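Local structure of putative phosphatase (Bacteroides thetaiotaomicron, 3KYA) at residues G129-G132 against V133-C136; G199-D202 against E203-M207. The protein is a putative phosphatase that binds zinc and joins an N-terminal IPT/TIG domain to what is probably a six-bladed beta propeller. All coordinates share one frame; numbering follows the deposited sequence.

Contact 1. Residues G129-G132 against V133-C136; sequences GPEG and VKCC. With EDO (1,2-ethanediol), chain J.
The flat carbonyl group of Pro130 is gripped by Val133 and Lys134. Their backbone N-H groups reach it from opposite faces, each tilted 28° from the carbonyl plane. Val133 N lies 2.9 Å from Pro130 O. Lys134 N lies 3.0 Å from Pro130 O and makes the straighter bond, at 166°. One acceptor holds two successive amides and draws the chain back toward Pro130. The first bond closes a four-residue beta turn from Pro130 to Val133. The backbone angles of Glu131 and Gly132 are those of type II, with the positive phi of Gly132 at the third position. The second bond, from Lys134 N four residues on, adds a wider alpha-turn-type link to the same oxygen. The turn sits in the loop between strands 125-126 and 141-147, on the protein surface. Gly129 also has a positive phi. Apolar packing is slight: Pro130 CG meets Val133 CG2 at 3.7 Å, and the two side chains cross obliquely. Lys134 comes just after the turn, and its side chain runs back beside Gly129. Its CG stands between the backbone N and the carbonyl carbon (chi1 66°), and the rest of the chain is extended. In this conformer, one of two modelled, that carries Lys134 CD to 3.3 Å from Gly129 O. In it, a water links the end of the chain to that oxygen, 2.9 Å from Lys134 NZ and 2.8 Å from Gly129 O. There NZ also bonds weakly to O2 of an ethanediol, which Asp128 and Gly112 hold as well. A second water bridges Gly132 N and Lys134 O.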
loop_
_atom_site.group_PDB
_atom_site.type_symbol
_atom_site.label_atom_id
_atom_site.label_comp_id
_atom_site.label_asym_id
_atom_site.label_seq_id
_atom_site.Cartn_x
_atom_site.Cartn_y
_atom_site.Cartn_z
ATOM N N GLY A 129 3.519 -40.190 7.136
ATOM C CA GLY A 129 4.101 -41.530 7.194
ATOM C C GLY A 129 5.460 -41.552 6.530
ATOM O O GLY A 129 5.937 -40.517 6.060
ATOM N N PRO A 130 6.102 -42.729 6.502
ATOM C CA PRO A 130 7.400 -42.859 5.855
ATOM C C PRO A 130 7.258 -42.867 4.334
ATOM O O PRO A 130 6.196 -43.221 3.820
ATOM C CB PRO A 130 7.896 -44.225 6.346
ATOM C CG PRO A 130 6.675 -45.001 6.597
ATOM C CD PRO A 130 5.638 -44.008 7.072
ATOM N N GLU A 131 8.318 -42.485 3.627
ATOM C CA GLU A 131 8.318 -42.530 2.171
ATOM C C GLU A 131 8.028 -43.983 1.803
ATOM O O GLU A 131 8.520 -44.896 2.466
ATOM C CB GLU A 131 9.648 -42.015 1.608
ATOM C CG GLU A 131 9.973 -40.565 2.036
ATOM C CD GLU A 131 11.183 -39.955 1.318
ATOM O OE1 GLU A 131 11.829 -40.653 0.503
ATOM O OE2 GLU A 131 11.473 -38.759 1.568
ATOM N N GLY A 132 7.176 -44.207 0.803
ATOM C CA GLY A 132 6.722 -45.563 0.457
ATOM C C GLY A 132 5.312 -45.796 0.965
ATOM O O GLY A 132 4.585 -46.649 0.454
ATOM N N VAL A 133 4.917 -45.034 1.984
ATOM C CA VAL A 133 3.569 -45.105 2.540
ATOM C C VAL A 133 2.813 -43.784 2.338
ATOM O O VAL A 133 1.704 -43.787 1.791
ATOM C CB VAL A 133 3.588 -45.434 4.040
ATOM C CG1 VAL A 133 2.162 -45.476 4.597
ATOM C CG2 VAL A 133 4.315 -46.766 4.292
ATOM N N LYS A 134 3.402 -42.663 2.764
ATOM C CA LYS A 134 2.701 -41.382 2.635
ATOM C C LYS A 134 2.448 -41.060 1.159
ATOM O O LYS A 134 3.215 -41.457 0.268
ATOM C CB LYS A 134 3.405 -40.231 3.370
ATOM C CG LYS A 134 4.759 -39.794 2.856
ATOM C CD LYS A 134 5.204 -38.513 3.572
ATOM C CE LYS A 134 6.659 -38.156 3.272
ATOM N NZ LYS A 134 7.057 -36.873 3.908
ATOM N N CYS A 135 1.351 -40.346 0.910
ATOM C CA CYS A 135 0.933 -40.039 -0.445
ATOM C C CYS A 135 1.858 -39.058 -1.181
ATOM O O CYS A 135 2.583 -38.257 -0.578
ATOM C CB CYS A 135 -0.510 -39.518 -0.449
ATOM S SG CYS A 135 -0.701 -37.839 0.234
ATOM N N CYS A 136 1.822 -39.157 -2.499
ATOM C CA CYS A 136 2.626 -38.331 -3.385
ATOM C C CYS A 136 2.050 -38.374 -4.802
ATOM O O CYS A 136 1.189 -39.198 -5.108
ATOM C CB CYS A 136 4.086 -38.787 -3.375
ATOM S SG CYS A 136 4.349 -40.571 -3.755
HETATM C C1 EDO J . 3.382 -34.379 5.346
HETATM O O1 EDO J . 3.127 -33.576 6.506
HETATM C C2 EDO J . 4.003 -33.517 4.247
HETATM O O2 EDO J . 4.817 -34.314 3.373
HETATM O O HOH W 1 7.874 -38.511 6.196
HETATM O O HOH W 2 5.425 -42.791 -0.748
#

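Contact 2. Residues G199-D202 against E203-M207; sequences GYAD and EAEYM. With ZN (zinc ion), chain B.
Glu205 reaches back over its own turn to Asp202. Its CG is anti to the backbone N (chi1 -175°) and the chain stays extended, which brings the carboxylate beside the amide of Asp202. Glu205 OE1 accepts from Asp202 N at 3.1 Å, on its anti side and close to the carboxylate plane. The bond is fairly straight, at 161°. In return, Glu205 N donates to Asp202 O and closes a type II beta turn. The two bonds clasp this turn at its ends, just before strand 206-211. The other oxygen, Glu205 OE2, binds a zinc ion at 2.3 Å. The side chain of Asp202 lies near the metal, but Asp202 OD2 is 4.0 Å from the zinc, too far for a bond.

The ring of Tyr206 presents its edge to Ala201, with Tyr206 CE1 3.7 Å from Ala201 CB. A water lies in the ring plane and accepts from Tyr206 OH at 2.7 Å. It donates to Tyr200 O and Glu205 OE1, so it joins the ring to the carboxylate. Glu203 OE2 makes a salt bridge with Lys195.

Asp202 OD2 and Glu205 OE1 stand 4.3 Å apart, and both residues belong to a zinc site of this protein. The zinc probably offsets their like charges and favours an ionised Glu205, while the amide and the water hold the carboxylate in place.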
loop_
_atom_site.group_PDB
_atom_site.type_symbol
_atom_site.label_atom_id
_atom_site.label_comp_id
_atom_site.label_asym_id
_atom_site.label_seq_id
_atom_site.Cartn_x
_atom_site.Cartn_y
_atom_site.Cartn_z
ATOM N N GLY A 199 -36.842 -26.740 -9.862
ATOM C CA GLY A 199 -37.510 -27.717 -10.716
ATOM C C GLY A 199 -36.616 -28.747 -11.388
ATOM O O GLY A 199 -37.127 -29.715 -11.943
ATOM N N TYR A 200 -35.290 -28.598 -11.287
ATOM C CA TYR A 200 -34.371 -29.471 -12.029
ATOM C C TYR A 200 -33.136 -30.049 -11.323
ATOM O O TYR A 200 -32.753 -31.183 -11.618
ATOM C CB TYR A 200 -33.868 -28.704 -13.270
ATOM C CG TYR A 200 -34.967 -28.317 -14.237
ATOM C CD1 TYR A 200 -35.559 -29.267 -15.057
ATOM C CD2 TYR A 200 -35.406 -27.003 -14.337
ATOM C CE1 TYR A 200 -36.570 -28.918 -15.956
ATOM C CE2 TYR A 200 -36.416 -26.643 -15.230
ATOM C CZ TYR A 200 -36.989 -27.606 -16.032
ATOM O OH TYR A 200 -37.991 -27.254 -16.910
ATOM N N ALA A 201 -32.495 -29.289 -10.434
ATOM C CA ALA A 201 -31.245 -29.739 -9.820
ATOM C C ALA A 201 -30.955 -29.064 -8.483
ATOM O O ALA A 201 -31.061 -27.850 -8.355
ATOM C CB ALA A 201 -30.073 -29.472 -10.791
ATOM N N ASP A 202 -30.595 -29.863 -7.485
ATOM C CA ASP A 202 -30.222 -29.322 -6.187
ATOM C C ASP A 202 -28.828 -28.719 -6.247
ATOM O O ASP A 202 -28.068 -28.991 -7.165
ATOM C CB ASP A 202 -30.313 -30.396 -5.108
ATOM C CG ASP A 202 -31.742 -30.604 -4.652
ATOM O OD1 ASP A 202 -32.339 -29.642 -4.119
ATOM O OD2 ASP A 202 -32.276 -31.690 -4.833
ATOM N N GLU A 203 -28.524 -27.893 -5.255
ATOM C CA GLU A 203 -27.228 -27.216 -5.130
ATOM C C GLU A 203 -26.086 -28.216 -5.189
ATOM O O GLU A 203 -26.065 -29.161 -4.414
ATOM C CB GLU A 203 -27.172 -26.469 -3.795
ATOM C CG GLU A 203 -25.906 -25.621 -3.571
ATOM C CD GLU A 203 -25.877 -24.337 -4.377
ATOM O OE1 GLU A 203 -26.950 -23.860 -4.816
ATOM O OE2 GLU A 203 -24.769 -23.779 -4.542
ATOM N N ALA A 204 -25.151 -28.003 -6.111
ATOM C CA ALA A 204 -23.965 -28.865 -6.287
ATOM C C ALA A 204 -24.264 -30.355 -6.479
ATOM O O ALA A 204 -23.468 -31.211 -6.096
ATOM C CB ALA A 204 -22.966 -28.656 -5.127
ATOM N N GLU A 205 -25.401 -30.660 -7.101
ATOM C CA GLU A 205 -25.757 -32.032 -7.414
ATOM C C GLU A 205 -24.884 -32.509 -8.578
ATOM O O GLU A 205 -24.709 -33.714 -8.779
ATOM C CB GLU A 205 -27.249 -32.143 -7.766
ATOM C CG GLU A 205 -27.707 -33.580 -7.985
ATOM C CD GLU A 205 -29.225 -33.759 -8.161
ATOM O OE1 GLU A 205 -29.983 -32.757 -8.249
ATOM O OE2 GLU A 205 -29.652 -34.943 -8.222
ATOM N N TYR A 206 -24.340 -31.560 -9.347
ATOM C CA TYR A 206 -23.496 -31.878 -10.490
ATOM C C TYR A 206 -22.130 -31.192 -10.476
ATOM O O TYR A 206 -22.028 -29.974 -10.264
ATOM C CB TYR A 206 -24.210 -31.492 -11.789
ATOM C CG TYR A 206 -25.535 -32.213 -11.971
ATOM C CD1 TYR A 206 -26.698 -31.723 -11.387
ATOM C CD2 TYR A 206 -25.612 -33.398 -12.695
ATOM C CE1 TYR A 206 -27.912 -32.389 -11.530
ATOM C CE2 TYR A 206 -26.820 -34.074 -12.839
ATOM C CZ TYR A 206 -27.964 -33.561 -12.258
ATOM O OH TYR A 206 -29.166 -34.226 -12.398
HETATM N N MSE A 207 -21.101 -31.997 -10.718
HETATM C CA MSE A 207 -19.737 -31.524 -10.920
HETATM C C MSE A 207 -19.621 -31.297 -12.417
HETATM O O MSE A 207 -19.997 -32.175 -13.200
HETATM C CB MSE A 207 -18.722 -32.569 -10.461
HETATM C CG MSE A 207 -17.259 -32.125 -10.616
HETATM SE SE MSE A 207 -15.957 -33.518 -10.201
HETATM C CE MSE A 207 -16.069 -33.599 -8.242
HETATM ZN ZN ZN B . -31.767 -34.761 -7.278
HETATM O O HOH W 3 -31.288 -33.315 -11.058
HETATM O O HOH W 4 -30.552 -27.610 -3.116
#

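In the fold
From the N terminus, the chain first forms an eight-stranded sheet, which takes in the IPT/TIG region, then begins the next sheet at strand 105-110. That strand pairs with strand 467-473, so both ends of the probable propeller share a sheet. Contact 1 comes next. It folds the loop between strands 125-126 and 141-147, the two outermost strands of the following sheet. Contact 2 lies in the loop leading from strand 188-193 into its neighbour 206-211 in the next sheet, and closes the end of that loop. The contacts follow in series, and neither encloses nor crosses the other. The centres of contact 1 and contact 2 are about 37 Å apart. Each therefore shapes its own loop.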